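Local coordinates for protein PAN2-PAN3 deadenylation complex catalytic subunit pan2 (Neurospora crassa, PDB 4CZX) that probably shortens mRNA poly(A) tails as the catalytic subunit of the PAN deadenylation complex, of which this chain is the N-terminal WD40 domain, at residues D154-L159 against I165-N170; M136-V141 against E145-L150; E70-L75 against S105-S110; T63-H68 against V85-S90. One frame throughout, in Å; residues are numbered along the deposited sequence. Where two conformers were deposited one is given.

Contact 1: residues D154-L159 against I165-N170; sequences DQYSFL and ICAATN
The Tyr156 ring reaches Ala167 because its CG stands anti to the carbonyl carbon (chi1 -65°). The ring thus swings back to strand 165-169, although the CB bond leads away from it. Tyr156 CE1 lies 3.4 Å from Ala167 CB, which sits over a ring face. Leu159 has the same first rotation, and its CD2 presses on that methyl, 3.5 Å from Ala167 CB, which is tight. Leu159 CD2 also meets Ile165 CG2 at 4.1 Å. Replacing Tyr156 with alanine would probably uncover the Ala167 methyl and deprive Asn175 of the hydroxyl it binds.

The backbones pair as an antiparallel hairpin with a classic bulge. Ser157 N binds Ala168 O at 2.7 Å. Phe158 N adds a weak bond to the same oxygen. Phe158 O takes Ala168 N in return.

Beyond the bulge the contact turns polar. Asn170 N binds Gln155 O at 3.0 Å. The two side-chain amides lie 49° apart in plane, and Asn170 ND2 gives Gln155 OE1 only a weak bond of 3.4 Å. A water accepts from Gln155 N and donates to Asn170 OD1. Ser157 OG is bound by Trp132 NE1 and by a buffer molecule, MES, probably from the crystallisation liquor. The hairpin pairs the first two strands of a propeller blade. Its chemistry implies an apolar cluster round Ala167 and a more polar, water-bridged end at Gln155 and Asn170, where the amide-amide bond is weak.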
loop_
_atom_site.group_PDB
_atom_site.type_symbol
_atom_site.label_atom_id
_atom_site.label_comp_id
_atom_site.label_asym_id
_atom_site.label_seq_id
_atom_site.Cartn_x
_atom_site.Cartn_y
_atom_site.Cartn_z
ATOM N N ASP A 154 39.467 -22.104 -5.452
ATOM C CA ASP A 154 39.576 -21.163 -4.347
ATOM C C ASP A 154 38.411 -20.179 -4.357
ATOM O O ASP A 154 38.001 -19.694 -5.411
ATOM C CB ASP A 154 40.914 -20.413 -4.411
ATOM C CG ASP A 154 42.110 -21.330 -4.180
ATOM O OD1 ASP A 154 42.078 -22.133 -3.225
ATOM O OD2 ASP A 154 43.086 -21.251 -4.955
ATOM N N GLN A 155 37.879 -19.890 -3.174
ATOM C CA GLN A 155 36.794 -18.930 -3.033
ATOM C C GLN A 155 37.372 -17.596 -2.585
ATOM O O GLN A 155 38.329 -17.560 -1.812
ATOM C CB GLN A 155 35.742 -19.452 -2.053
ATOM C CG GLN A 155 35.133 -20.772 -2.500
ATOM C CD GLN A 155 34.038 -21.248 -1.579
ATOM O OE1 GLN A 155 33.785 -20.640 -0.539
ATOM N NE2 GLN A 155 33.372 -22.339 -1.956
ATOM N N TYR A 156 36.814 -16.500 -3.098
ATOM C CA TYR A 156 37.450 -15.201 -2.948
ATOM C C TYR A 156 36.648 -14.189 -2.134
ATOM O O TYR A 156 35.429 -14.101 -2.272
ATOM C CB TYR A 156 37.748 -14.618 -4.342
ATOM C CG TYR A 156 38.769 -15.427 -5.110
ATOM C CD1 TYR A 156 40.068 -15.560 -4.638
ATOM C CD2 TYR A 156 38.440 -16.061 -6.299
ATOM C CE1 TYR A 156 41.018 -16.301 -5.331
ATOM C CE2 TYR A 156 39.383 -16.796 -7.007
ATOM C CZ TYR A 156 40.676 -16.911 -6.510
ATOM O OH TYR A 156 41.622 -17.642 -7.185
ATOM N N SER A 157 37.355 -13.397 -1.325
ATOM C CA SER A 157 36.742 -12.277 -0.609
ATOM C C SER A 157 37.041 -10.904 -1.218
ATOM O O SER A 157 36.297 -9.953 -0.977
ATOM C CB SER A 157 37.190 -12.273 0.855
ATOM O OG SER A 157 36.797 -13.476 1.501
ATOM N N PHE A 158 38.148 -10.805 -1.955
ATOM C CA PHE A 158 38.573 -9.567 -2.625
ATOM C C PHE A 158 39.176 -9.880 -3.981
ATOM O O PHE A 158 39.843 -10.911 -4.153
ATOM C CB PHE A 158 39.639 -8.791 -1.832
ATOM C CG PHE A 158 39.182 -8.288 -0.502
ATOM C CD1 PHE A 158 39.336 -9.069 0.629
ATOM C CD2 PHE A 158 38.645 -7.022 -0.369
ATOM C CE1 PHE A 158 38.920 -8.611 1.867
ATOM C CE2 PHE A 158 38.235 -6.561 0.869
ATOM C CZ PHE A 158 38.381 -7.351 1.986
ATOM N N LEU A 159 38.969 -8.956 -4.915
ATOM C CA LEU A 159 39.603 -8.963 -6.231
ATOM C C LEU A 159 39.993 -7.537 -6.574
ATOM O O LEU A 159 39.198 -6.624 -6.376
ATOM C CB LEU A 159 38.653 -9.509 -7.306
ATOM C CG LEU A 159 38.192 -10.968 -7.209
ATOM C CD1 LEU A 159 37.067 -11.234 -8.211
ATOM C CD2 LEU A 159 39.365 -11.885 -7.497
ATOM N N ILE A 165 45.477 -9.531 -11.621
ATOM C CA ILE A 165 44.315 -9.587 -10.751
ATOM C C ILE A 165 44.751 -10.198 -9.426
ATOM O O ILE A 165 45.139 -11.359 -9.375
ATOM C CB ILE A 165 43.163 -10.410 -11.369
ATOM C CG1 ILE A 165 42.628 -9.705 -12.619
ATOM C CG2 ILE A 165 42.037 -10.616 -10.360
ATOM C CD1 ILE A 165 41.636 -10.540 -13.409
ATOM N N CYS A 166 44.704 -9.400 -8.366
ATOM C CA CYS A 166 45.093 -9.886 -7.054
ATOM C C CYS A 166 43.853 -10.349 -6.324
ATOM O O CYS A 166 42.905 -9.585 -6.092
ATOM C CB CYS A 166 45.841 -8.819 -6.265
ATOM S SG CYS A 166 47.325 -8.227 -7.117
ATOM N N ALA A 167 43.875 -11.625 -5.963
ATOM C CA ALA A 167 42.675 -12.322 -5.533
ATOM C C ALA A 167 42.843 -12.890 -4.131
ATOM O O ALA A 167 43.543 -13.882 -3.940
ATOM C CB ALA A 167 42.347 -13.432 -6.516
ATOM N N ALA A 168 42.184 -12.276 -3.152
ATOM C CA ALA A 168 42.263 -12.773 -1.777
ATOM C C ALA A 168 41.218 -13.854 -1.524
ATOM O O ALA A 168 40.018 -13.617 -1.662
ATOM C CB ALA A 168 42.095 -11.638 -0.788
ATOM N N THR A 169 41.689 -15.041 -1.154
ATOM C CA THR A 169 40.805 -16.135 -0.805
ATOM C C THR A 169 40.242 -15.934 0.583
ATOM O O THR A 169 40.751 -15.131 1.368
ATOM C CB THR A 169 41.520 -17.492 -0.819
ATOM O OG1 THR A 169 42.288 -17.626 0.383
ATOM C CG2 THR A 169 42.429 -17.609 -2.027
ATOM N N ASN A 170 39.216 -16.702 0.918
ATOM C CA ASN A 170 38.646 -16.581 2.249
ATOM C C ASN A 170 39.441 -17.398 3.265
ATOM O O ASN A 170 39.009 -17.552 4.406
ATOM C CB ASN A 170 37.169 -16.988 2.249
ATOM C CG ASN A 170 36.933 -18.373 1.685
ATOM O OD1 ASN A 170 37.871 -19.119 1.417
ATOM N ND2 ASN A 170 35.654 -18.738 1.530
HETATM O O HOH W 1 38.897 -20.952 -0.565
#

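Contact 2: residues M136-V141 against E145-L150; sequences MLVIDV and EVVKEL
Val138 is a forked knob that meets three side chains of strand 145-151. Its CB lies beside that of Lys148, which points the same way, with Val138 CB 3.8 Å from Lys148 CB. One prong, Val138 CG1, meets Val147 CG2 at 3.7 Å. The other, Val138 CG2, meets Leu150 CD1 at 3.8 Å. With CG1 anti to the backbone N (chi1 -175°), the two prongs part towards these two neighbours.

Val147 sits at the margin, its CG1 3.7 Å from Asp140 CB. Val147 is the extra residue of a classic beta bulge: Val147 N binds Val138 O at 2.8 Å, and Lys148 N adds a weak bond to that oxygen. The bulge brings both residues to face Val138, while Val138 N binds Lys148 O and Asp140 N binds Glu145 O.

On the other face Val146 is the bump. Val146 CG2 approaches Ile139 CG1 at 4.1 Å. It also approaches Leu137 CD2, but that side chain was modelled in two conformers.

The short strand segments cross at 134°, so this hairpin is strongly twisted. Strand 145-151 is the outermost of its four-stranded blade. Strand 126-131 flanks strand 135-140 on its other edge. The face with Ile139 and Val146 packs on Ile106 of strand 102-106, which belongs to the preceding blade.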
loop_
_atom_site.group_PDB
_atom_site.type_symbol
_atom_site.label_atom_id
_atom_site.label_comp_id
_atom_site.label_asym_id
_atom_site.label_seq_id
_atom_site.Cartn_x
_atom_site.Cartn_y
_atom_site.Cartn_z
ATOM N N MET A 136 33.154 -18.541 -11.113
ATOM C CA MET A 136 33.376 -17.116 -11.355
ATOM C C MET A 136 32.690 -16.731 -12.656
ATOM O O MET A 136 32.480 -17.575 -13.525
ATOM C CB MET A 136 34.869 -16.781 -11.431
ATOM C CG MET A 136 35.682 -17.240 -10.229
ATOM S SD MET A 136 37.369 -16.597 -10.280
ATOM C CE MET A 136 38.012 -17.438 -11.731
ATOM N N LEU A 137 32.335 -15.456 -12.793
ATOM C CA LEU A 137 31.701 -14.990 -14.017
ATOM C C LEU A 137 32.429 -13.786 -14.580
ATOM O O LEU A 137 32.878 -12.915 -13.836
ATOM C CB LEU A 137 30.229 -14.631 -13.781
ATOM C CG LEU A 137 29.324 -15.757 -13.285
ATOM C CD1 LEU A 137 29.133 -15.658 -11.780
ATOM C CD2 LEU A 137 27.993 -15.719 -14.020
ATOM N N VAL A 138 32.541 -13.760 -15.899
ATOM C CA VAL A 138 33.108 -12.629 -16.611
ATOM C C VAL A 138 31.953 -11.835 -17.246
ATOM O O VAL A 138 31.106 -12.404 -17.937
ATOM C CB VAL A 138 34.113 -13.088 -17.685
ATOM C CG1 VAL A 138 34.771 -11.888 -18.318
ATOM C CG2 VAL A 138 35.172 -14.013 -17.076
ATOM N N ILE A 139 31.917 -10.530 -16.996
ATOM C CA ILE A 139 30.825 -9.674 -17.473
ATOM C C ILE A 139 31.322 -8.575 -18.412
ATOM O O ILE A 139 32.275 -7.854 -18.085
ATOM C CB ILE A 139 30.068 -9.026 -16.281
ATOM C CG1 ILE A 139 29.272 -10.093 -15.523
ATOM C CG2 ILE A 139 29.148 -7.902 -16.754
ATOM C CD1 ILE A 139 28.752 -9.655 -14.146
ATOM N N ASP A 140 30.683 -8.476 -19.580
ATOM C CA ASP A 140 30.881 -7.370 -20.517
ATOM C C ASP A 140 30.126 -6.169 -19.966
ATOM O O ASP A 140 28.894 -6.177 -19.907
ATOM C CB ASP A 140 30.375 -7.741 -21.921
ATOM C CG ASP A 140 30.654 -6.660 -22.981
ATOM O OD1 ASP A 140 30.686 -5.447 -22.670
ATOM O OD2 ASP A 140 30.810 -7.038 -24.158
ATOM N N VAL A 141 30.871 -5.148 -19.560
ATOM C CA VAL A 141 30.302 -3.973 -18.911
ATOM C C VAL A 141 29.527 -3.099 -19.907
ATOM O O VAL A 141 28.551 -2.431 -19.547
ATOM C CB VAL A 141 31.420 -3.162 -18.208
ATOM C CG1 VAL A 141 30.890 -1.875 -17.624
ATOM C CG2 VAL A 141 32.047 -4.025 -17.072
ATOM N N GLU A 145 26.160 -8.133 -19.971
ATOM C CA GLU A 145 25.875 -9.557 -20.026
ATOM C C GLU A 145 27.078 -10.390 -19.590
ATOM O O GLU A 145 28.233 -9.994 -19.780
ATOM C CB GLU A 145 25.441 -9.961 -21.435
ATOM C CG GLU A 145 26.489 -9.738 -22.506
ATOM C CD GLU A 145 25.922 -9.816 -23.922
ATOM O OE1 GLU A 145 24.723 -9.498 -24.112
ATOM O OE2 GLU A 145 26.683 -10.183 -24.848
ATOM N N VAL A 146 26.788 -11.542 -18.999
ATOM C CA VAL A 146 27.799 -12.551 -18.723
ATOM C C VAL A 146 28.319 -13.104 -20.042
ATOM O O VAL A 146 27.534 -13.501 -20.902
ATOM C CB VAL A 146 27.231 -13.699 -17.861
ATOM C CG1 VAL A 146 28.258 -14.820 -17.711
ATOM C CG2 VAL A 146 26.806 -13.173 -16.497
ATOM N N VAL A 147 29.639 -13.120 -20.212
ATOM C CA VAL A 147 30.237 -13.625 -21.447
ATOM C C VAL A 147 30.991 -14.929 -21.213
ATOM O O VAL A 147 31.323 -15.645 -22.153
ATOM C CB VAL A 147 31.198 -12.596 -22.073
ATOM C CG1 VAL A 147 30.425 -11.375 -22.532
ATOM C CG2 VAL A 147 32.284 -12.205 -21.078
ATOM N N LYS A 148 31.255 -15.238 -19.950
ATOM C CA LYS A 148 32.011 -16.430 -19.618
ATOM C C LYS A 148 31.735 -16.863 -18.188
ATOM O O LYS A 148 31.540 -16.029 -17.304
ATOM C CB LYS A 148 33.506 -16.169 -19.817
ATOM C CG LYS A 148 34.361 -17.404 -19.971
ATOM C CD LYS A 148 35.645 -17.047 -20.697
ATOM C CE LYS A 148 36.375 -18.288 -21.186
ATOM N NZ LYS A 148 37.077 -18.028 -22.485
ATOM N N GLU A 149 31.710 -18.172 -17.975
ATOM C CA GLU A 149 31.615 -18.737 -16.636
ATOM C C GLU A 149 32.846 -19.598 -16.391
ATOM O O GLU A 149 33.208 -20.396 -17.246
ATOM C CB GLU A 149 30.330 -19.552 -16.490
ATOM C CG GLU A 149 30.147 -20.204 -15.136
ATOM C CD GLU A 149 28.745 -20.752 -14.943
ATOM O OE1 GLU A 149 27.835 -20.356 -15.708
ATOM O OE2 GLU A 149 28.556 -21.581 -14.030
ATOM N N LEU A 150 33.499 -19.425 -15.243
ATOM C CA LEU A 150 34.729 -20.160 -14.950
ATOM C C LEU A 150 34.659 -20.920 -13.632
ATOM O O LEU A 150 34.123 -20.420 -12.651
ATOM C CB LEU A 150 35.919 -19.203 -14.910
ATOM C CG LEU A 150 36.088 -18.318 -16.143
ATOM C CD1 LEU A 150 36.926 -17.094 -15.817
ATOM C CD2 LEU A 150 36.712 -19.123 -17.258
#

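Contact 3: residues E70-L75 against S105-S110; sequences ETDGPL and SIRHES. With PO4 (phosphate ion), chain D.
Asp72 and Arg107 meet head-on in a salt bridge, the one close part of this contact. Two guanidinium nitrogens each grip one carboxylate oxygen. Arg107 NH1 binds Asp72 OD2 at 2.7 Å. Arg107 NH2 binds Asp72 OD1 at 3.0 Å, and this bond is almost straight. Both oxygens use their syn lone pairs. The carboxylate lies at the guanidinium edge, and the two planes are 19° apart, nearly coplanar. The fork fixes the rotation of both groups. The Arg107 chain is extended from CG to NE, with CG anti to the backbone N (chi1 -165°). This length lets it span backbones whose CA atoms stay 11.1 Å apart, Asp72 to Arg107.

The rest is loose. Arg107 is exposed, and the two segments bury little of each other. A phosphate, probably from the crystallisation liquor, occupies a second edge of the guanidinium. Arg107 NE binds its O3 at 2.8 Å and Arg107 NH2 binds its O2 at 3.0 Å. NH2 thus serves both anions. Arg91 also binds the phosphate and packs beside Asp72 and Arg107. Two arginines near two anions would probably balance the charge locally.

Next to Arg107, Ser110 N binds His108 ND1 at 2.9 Å, a local bond in the chain after strand 102-106.

The bridge ties the two ends of one propeller blade. Asp72 lies in the 3-10 turn between strand 60-66 and the blade's first strand, 77-80. Arg107 directly follows its last strand, 102-106. His108 then packs on strands 135-140 and 145-151 of the next blade.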
loop_
_atom_site.group_PDB
_atom_site.type_symbol
_atom_site.label_atom_id
_atom_site.label_comp_id
_atom_site.label_asym_id
_atom_site.label_seq_id
_atom_site.Cartn_x
_atom_site.Cartn_y
_atom_site.Cartn_z
ATOM N N GLU A 70 16.058 -6.382 -1.015
ATOM C CA GLU A 70 16.670 -6.221 0.309
ATOM C C GLU A 70 16.982 -7.555 0.992
ATOM O O GLU A 70 17.852 -7.614 1.855
ATOM C CB GLU A 70 15.787 -5.365 1.220
ATOM C CG GLU A 70 14.468 -5.979 1.603
ATOM C CD GLU A 70 13.473 -4.918 2.030
ATOM O OE1 GLU A 70 13.620 -4.367 3.142
ATOM O OE2 GLU A 70 12.561 -4.612 1.236
ATOM N N THR A 71 16.300 -8.622 0.585
ATOM C CA THR A 71 16.610 -9.966 1.074
ATOM C C THR A 71 17.956 -10.513 0.578
ATOM O O THR A 71 18.461 -11.513 1.096
ATOM C CB THR A 71 15.487 -10.945 0.685
ATOM O OG1 THR A 71 15.178 -10.789 -0.707
ATOM C CG2 THR A 71 14.251 -10.636 1.497
ATOM N N ASP A 72 18.545 -9.852 -0.412
ATOM C CA ASP A 72 19.863 -10.238 -0.917
ATOM C C ASP A 72 20.980 -9.896 0.054
ATOM O O ASP A 72 22.078 -10.424 -0.058
ATOM C CB ASP A 72 20.158 -9.563 -2.260
ATOM C CG ASP A 72 19.498 -10.265 -3.433
ATOM O OD1 ASP A 72 18.686 -11.196 -3.218
ATOM O OD2 ASP A 72 19.787 -9.878 -4.585
ATOM N N GLY A 73 20.715 -8.997 0.992
ATOM C CA GLY A 73 21.712 -8.678 2.001
ATOM C C GLY A 73 22.601 -7.484 1.670
ATOM O O GLY A 73 22.165 -6.531 1.024
ATOM N N PRO A 74 23.863 -7.527 2.126
ATOM C CA PRO A 74 24.722 -6.341 2.076
ATOM C C PRO A 74 25.160 -5.941 0.675
ATOM O O PRO A 74 25.297 -6.784 -0.207
ATOM C CB PRO A 74 25.955 -6.750 2.906
ATOM C CG PRO A 74 25.908 -8.234 2.969
ATOM C CD PRO A 74 24.448 -8.601 2.950
ATOM N N LEU A 75 25.374 -4.648 0.496
ATOM C CA LEU A 75 26.041 -4.150 -0.694
ATOM C C LEU A 75 27.510 -4.498 -0.477
ATOM O O LEU A 75 28.107 -4.037 0.488
ATOM C CB LEU A 75 25.822 -2.642 -0.867
ATOM C CG LEU A 75 25.853 -2.096 -2.301
ATOM C CD1 LEU A 75 25.494 -0.605 -2.330
ATOM C CD2 LEU A 75 27.222 -2.328 -2.929
ATOM N N SER A 105 21.054 -4.864 -15.323
ATOM C CA SER A 105 20.833 -5.712 -14.160
ATOM C C SER A 105 21.139 -7.150 -14.542
ATOM O O SER A 105 20.594 -7.669 -15.511
ATOM C CB SER A 105 19.388 -5.570 -13.657
ATOM O OG SER A 105 19.165 -6.367 -12.501
ATOM N N ILE A 106 22.039 -7.787 -13.801
ATOM C CA ILE A 106 22.389 -9.161 -14.091
ATOM C C ILE A 106 22.143 -10.009 -12.845
ATOM O O ILE A 106 22.722 -9.773 -11.786
ATOM C CB ILE A 106 23.863 -9.289 -14.554
ATOM C CG1 ILE A 106 24.093 -8.458 -15.824
ATOM C CG2 ILE A 106 24.214 -10.746 -14.799
ATOM C CD1 ILE A 106 25.539 -8.465 -16.327
ATOM N N ARG A 107 21.250 -10.981 -12.976
ATOM C CA ARG A 107 20.921 -11.870 -11.868
ATOM C C ARG A 107 21.031 -13.292 -12.392
ATOM O O ARG A 107 20.032 -13.920 -12.755
ATOM C CB ARG A 107 19.524 -11.575 -11.311
ATOM C CG ARG A 107 19.268 -12.200 -9.933
ATOM C CD ARG A 107 17.872 -11.904 -9.379
ATOM N NE ARG A 107 17.739 -12.501 -8.050
ATOM C CZ ARG A 107 18.120 -11.905 -6.919
ATOM N NH1 ARG A 107 18.622 -10.676 -6.942
ATOM N NH2 ARG A 107 17.998 -12.538 -5.760
ATOM N N HIS A 108 22.268 -13.772 -12.457
ATOM C CA HIS A 108 22.612 -15.052 -13.074
ATOM C C HIS A 108 22.481 -16.185 -12.049
ATOM O O HIS A 108 22.732 -15.972 -10.859
ATOM C CB HIS A 108 24.041 -14.959 -13.635
ATOM C CG HIS A 108 24.451 -16.106 -14.502
ATOM N ND1 HIS A 108 24.902 -17.306 -13.991
ATOM C CD2 HIS A 108 24.537 -16.216 -15.849
ATOM C CE1 HIS A 108 25.221 -18.113 -14.986
ATOM N NE2 HIS A 108 25.012 -17.475 -16.124
ATOM N N GLU A 109 22.081 -17.374 -12.505
ATOM C CA GLU A 109 21.906 -18.529 -11.620
ATOM C C GLU A 109 23.175 -18.910 -10.867
ATOM O O GLU A 109 23.102 -19.446 -9.772
ATOM C CB GLU A 109 21.420 -19.744 -12.409
ATOM C CG GLU A 109 19.991 -19.633 -12.899
ATOM C CD GLU A 109 19.515 -20.899 -13.598
ATOM O OE1 GLU A 109 20.218 -21.935 -13.508
ATOM O OE2 GLU A 109 18.441 -20.853 -14.244
ATOM N N SER A 110 24.336 -18.635 -11.449
ATOM C CA SER A 110 25.600 -18.998 -10.813
ATOM C C SER A 110 26.051 -17.943 -9.811
ATOM O O SER A 110 27.104 -18.075 -9.190
ATOM C CB SER A 110 26.687 -19.215 -11.865
ATOM O OG SER A 110 26.392 -20.345 -12.671
HETATM P P PO4 D . 15.861 -15.676 -7.044
HETATM O O1 PO4 D . 16.485 -17.046 -6.905
HETATM O O2 PO4 D . 16.090 -14.907 -5.763
HETATM O O3 PO4 D . 16.489 -14.951 -8.210
HETATM O O4 PO4 D . 14.376 -15.816 -7.299
#

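Contact 4: residues T63-H68 against V85-S90; sequences TAFRIH and VIFLGS
Phe87 and Ile67 meet between two neighbouring blades of the WD40 beta-propeller. Strand 60-66 ends one blade, and strand 85-88 is the second strand of the next. Another protein chain hydrogen-bonds the backbone of Ala64 and packs on Phe65.

One contact is CH-pi. Ile67 CG2 stands 3.6 Å from the centroid of the Phe87 ring and only 13° off its normal. Val85 CG1 lies against the opposite face, offset toward the rim.

Apolar contacts surround it. Ile67 CG1 lies 3.8 Å from Phe87 CB. Phe65 meets the far end of the ring, with its CE1 3.6 Å from Phe87 CZ. The two ring planes are 84° apart in an oblique aromatic pair. Substituting alanine for Phe87 would probably open a gap between Ile67 and Phe65 and leave the blades less firmly joined.

The polar end is His68. Its NE2 binds Gly73 O, which fixes the imidazole. Gly89 fits where a side chain would strike the imidazole: its CA lies at the ring edge, 3.6 Å from His68 ND1.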
loop_
_atom_site.group_PDB
_atom_site.type_symbol
_atom_site.label_atom_id
_atom_site.label_comp_id
_atom_site.label_asym_id
_atom_site.label_seq_id
_atom_site.Cartn_x
_atom_site.Cartn_y
_atom_site.Cartn_z
ATOM N N THR A 63 22.711 11.279 -4.300
ATOM C CA THR A 63 21.669 10.338 -4.687
ATOM C C THR A 63 21.661 9.130 -3.763
ATOM O O THR A 63 22.613 8.894 -3.019
ATOM C CB THR A 63 21.832 9.848 -6.137
ATOM O OG1 THR A 63 23.153 9.325 -6.316
ATOM C CG2 THR A 63 21.585 10.998 -7.147
ATOM N N ALA A 64 20.574 8.368 -3.808
ATOM C CA ALA A 64 20.475 7.163 -2.994
ATOM C C ALA A 64 19.401 6.260 -3.565
ATOM O O ALA A 64 18.316 6.729 -3.937
ATOM C CB ALA A 64 20.184 7.513 -1.533
ATOM N N PHE A 65 19.711 4.969 -3.654
ATOM C CA PHE A 65 18.781 3.999 -4.228
ATOM C C PHE A 65 19.207 2.583 -3.880
ATOM O O PHE A 65 20.386 2.316 -3.670
ATOM C CB PHE A 65 18.678 4.172 -5.755
ATOM C CG PHE A 65 20.009 4.376 -6.440
ATOM C CD1 PHE A 65 20.744 3.293 -6.904
ATOM C CD2 PHE A 65 20.516 5.648 -6.624
ATOM C CE1 PHE A 65 21.991 3.487 -7.545
ATOM C CE2 PHE A 65 21.766 5.847 -7.240
ATOM C CZ PHE A 65 22.493 4.767 -7.708
ATOM N N ARG A 66 18.237 1.681 -3.812
ATOM C CA ARG A 66 18.530 0.296 -3.491
ATOM C C ARG A 66 18.957 -0.432 -4.756
ATOM O O ARG A 66 18.342 -0.274 -5.804
ATOM C CB ARG A 66 17.318 -0.388 -2.849
ATOM C CG ARG A 66 17.711 -1.703 -2.175
ATOM C CD ARG A 66 16.477 -2.430 -1.553
ATOM N NE ARG A 66 15.828 -1.670 -0.486
ATOM C CZ ARG A 66 16.331 -1.514 0.735
ATOM N NH1 ARG A 66 17.507 -2.044 1.034
ATOM N NH2 ARG A 66 15.668 -0.820 1.658
ATOM N N ILE A 67 20.020 -1.224 -4.674
ATOM C CA ILE A 67 20.587 -1.809 -5.889
ATOM C C ILE A 67 20.280 -3.312 -6.060
ATOM O O ILE A 67 20.643 -3.908 -7.076
ATOM C CB ILE A 67 22.135 -1.539 -5.960
ATOM C CG1 ILE A 67 22.891 -2.048 -4.723
ATOM C CG2 ILE A 67 22.376 -0.039 -6.089
ATOM C CD1 ILE A 67 23.212 -3.539 -4.721
ATOM N N HIS A 68 19.609 -3.925 -5.085
ATOM C CA HIS A 68 19.121 -5.299 -5.253
ATOM C C HIS A 68 17.978 -5.540 -4.256
ATOM O O HIS A 68 17.773 -4.711 -3.375
ATOM C CB HIS A 68 20.262 -6.331 -5.096
ATOM C CG HIS A 68 20.906 -6.362 -3.741
ATOM N ND1 HIS A 68 22.130 -6.964 -3.527
ATOM C CD2 HIS A 68 20.500 -5.897 -2.536
ATOM C CE1 HIS A 68 22.458 -6.848 -2.255
ATOM N NE2 HIS A 68 21.481 -6.218 -1.627
ATOM N N VAL A 85 28.092 3.580 -12.046
ATOM C CA VAL A 85 28.633 2.826 -10.929
ATOM C C VAL A 85 28.185 1.382 -11.021
ATOM O O VAL A 85 27.018 1.106 -11.317
ATOM C CB VAL A 85 28.176 3.414 -9.588
ATOM C CG1 VAL A 85 28.821 2.630 -8.392
ATOM C CG2 VAL A 85 28.493 4.905 -9.540
ATOM N N ILE A 86 29.106 0.460 -10.753
ATOM C CA ILE A 86 28.765 -0.954 -10.677
ATOM C C ILE A 86 28.671 -1.380 -9.211
ATOM O O ILE A 86 29.532 -1.046 -8.387
ATOM C CB ILE A 86 29.782 -1.826 -11.431
ATOM C CG1 ILE A 86 30.068 -1.222 -12.816
ATOM C CG2 ILE A 86 29.280 -3.265 -11.570
ATOM C CD1 ILE A 86 31.100 -1.984 -13.599
ATOM N N PHE A 87 27.587 -2.077 -8.899
ATOM C CA PHE A 87 27.255 -2.484 -7.529
ATOM C C PHE A 87 27.187 -4.002 -7.445
ATOM O O PHE A 87 26.521 -4.637 -8.268
ATOM C CB PHE A 87 25.903 -1.899 -7.097
ATOM C CG PHE A 87 25.765 -0.409 -7.312
ATOM C CD1 PHE A 87 25.244 0.100 -8.506
ATOM C CD2 PHE A 87 26.089 0.473 -6.294
ATOM C CE1 PHE A 87 25.086 1.490 -8.698
ATOM C CE2 PHE A 87 25.936 1.840 -6.457
ATOM C CZ PHE A 87 25.433 2.364 -7.666
ATOM N N LEU A 88 27.842 -4.590 -6.446
ATOM C CA LEU A 88 27.821 -6.041 -6.297
ATOM C C LEU A 88 27.066 -6.464 -5.037
ATOM O O LEU A 88 27.312 -5.951 -3.947
ATOM C CB LEU A 88 29.249 -6.625 -6.248
ATOM C CG LEU A 88 29.294 -8.164 -6.277
ATOM C CD1 LEU A 88 30.488 -8.654 -7.077
ATOM C CD2 LEU A 88 29.341 -8.796 -4.871
ATOM N N GLY A 89 26.141 -7.404 -5.205
ATOM C CA GLY A 89 25.489 -8.064 -4.084
ATOM C C GLY A 89 25.747 -9.553 -4.220
ATOM O O GLY A 89 26.299 -9.994 -5.232
ATOM N N SER A 90 25.349 -10.334 -3.217
ATOM C CA SER A 90 25.593 -11.771 -3.249
ATOM C C SER A 90 24.940 -12.484 -4.424
ATOM O O SER A 90 25.443 -13.514 -4.873
ATOM C CB SER A 90 25.114 -12.417 -1.941
ATOM O OG SER A 90 26.101 -12.240 -0.947
#

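How the contacts relate
Contacts 1 and 2 are partly buried hairpins inside single blades. Each joins adjacent strands by backbone bonds and contains a classic bulge. They differ in place: contact 1 uses a blade's first two strands, contact 2 the last two of the blade before. They adjoin at Tyr156 and Met136, the latter modelled in two conformers. Contact 4 is buried and joins different blades by apolar side chains. Contact 3 lies at the surface and relies on charge. Contacts 3 and 4 alternate along the chain and reach the same sheet; Leu75 packs on Ile67 where they adjoin. Contact 3 also abuts contact 2, where Ser110 OG and Glu149 OE2 probably share a hydrogen bond.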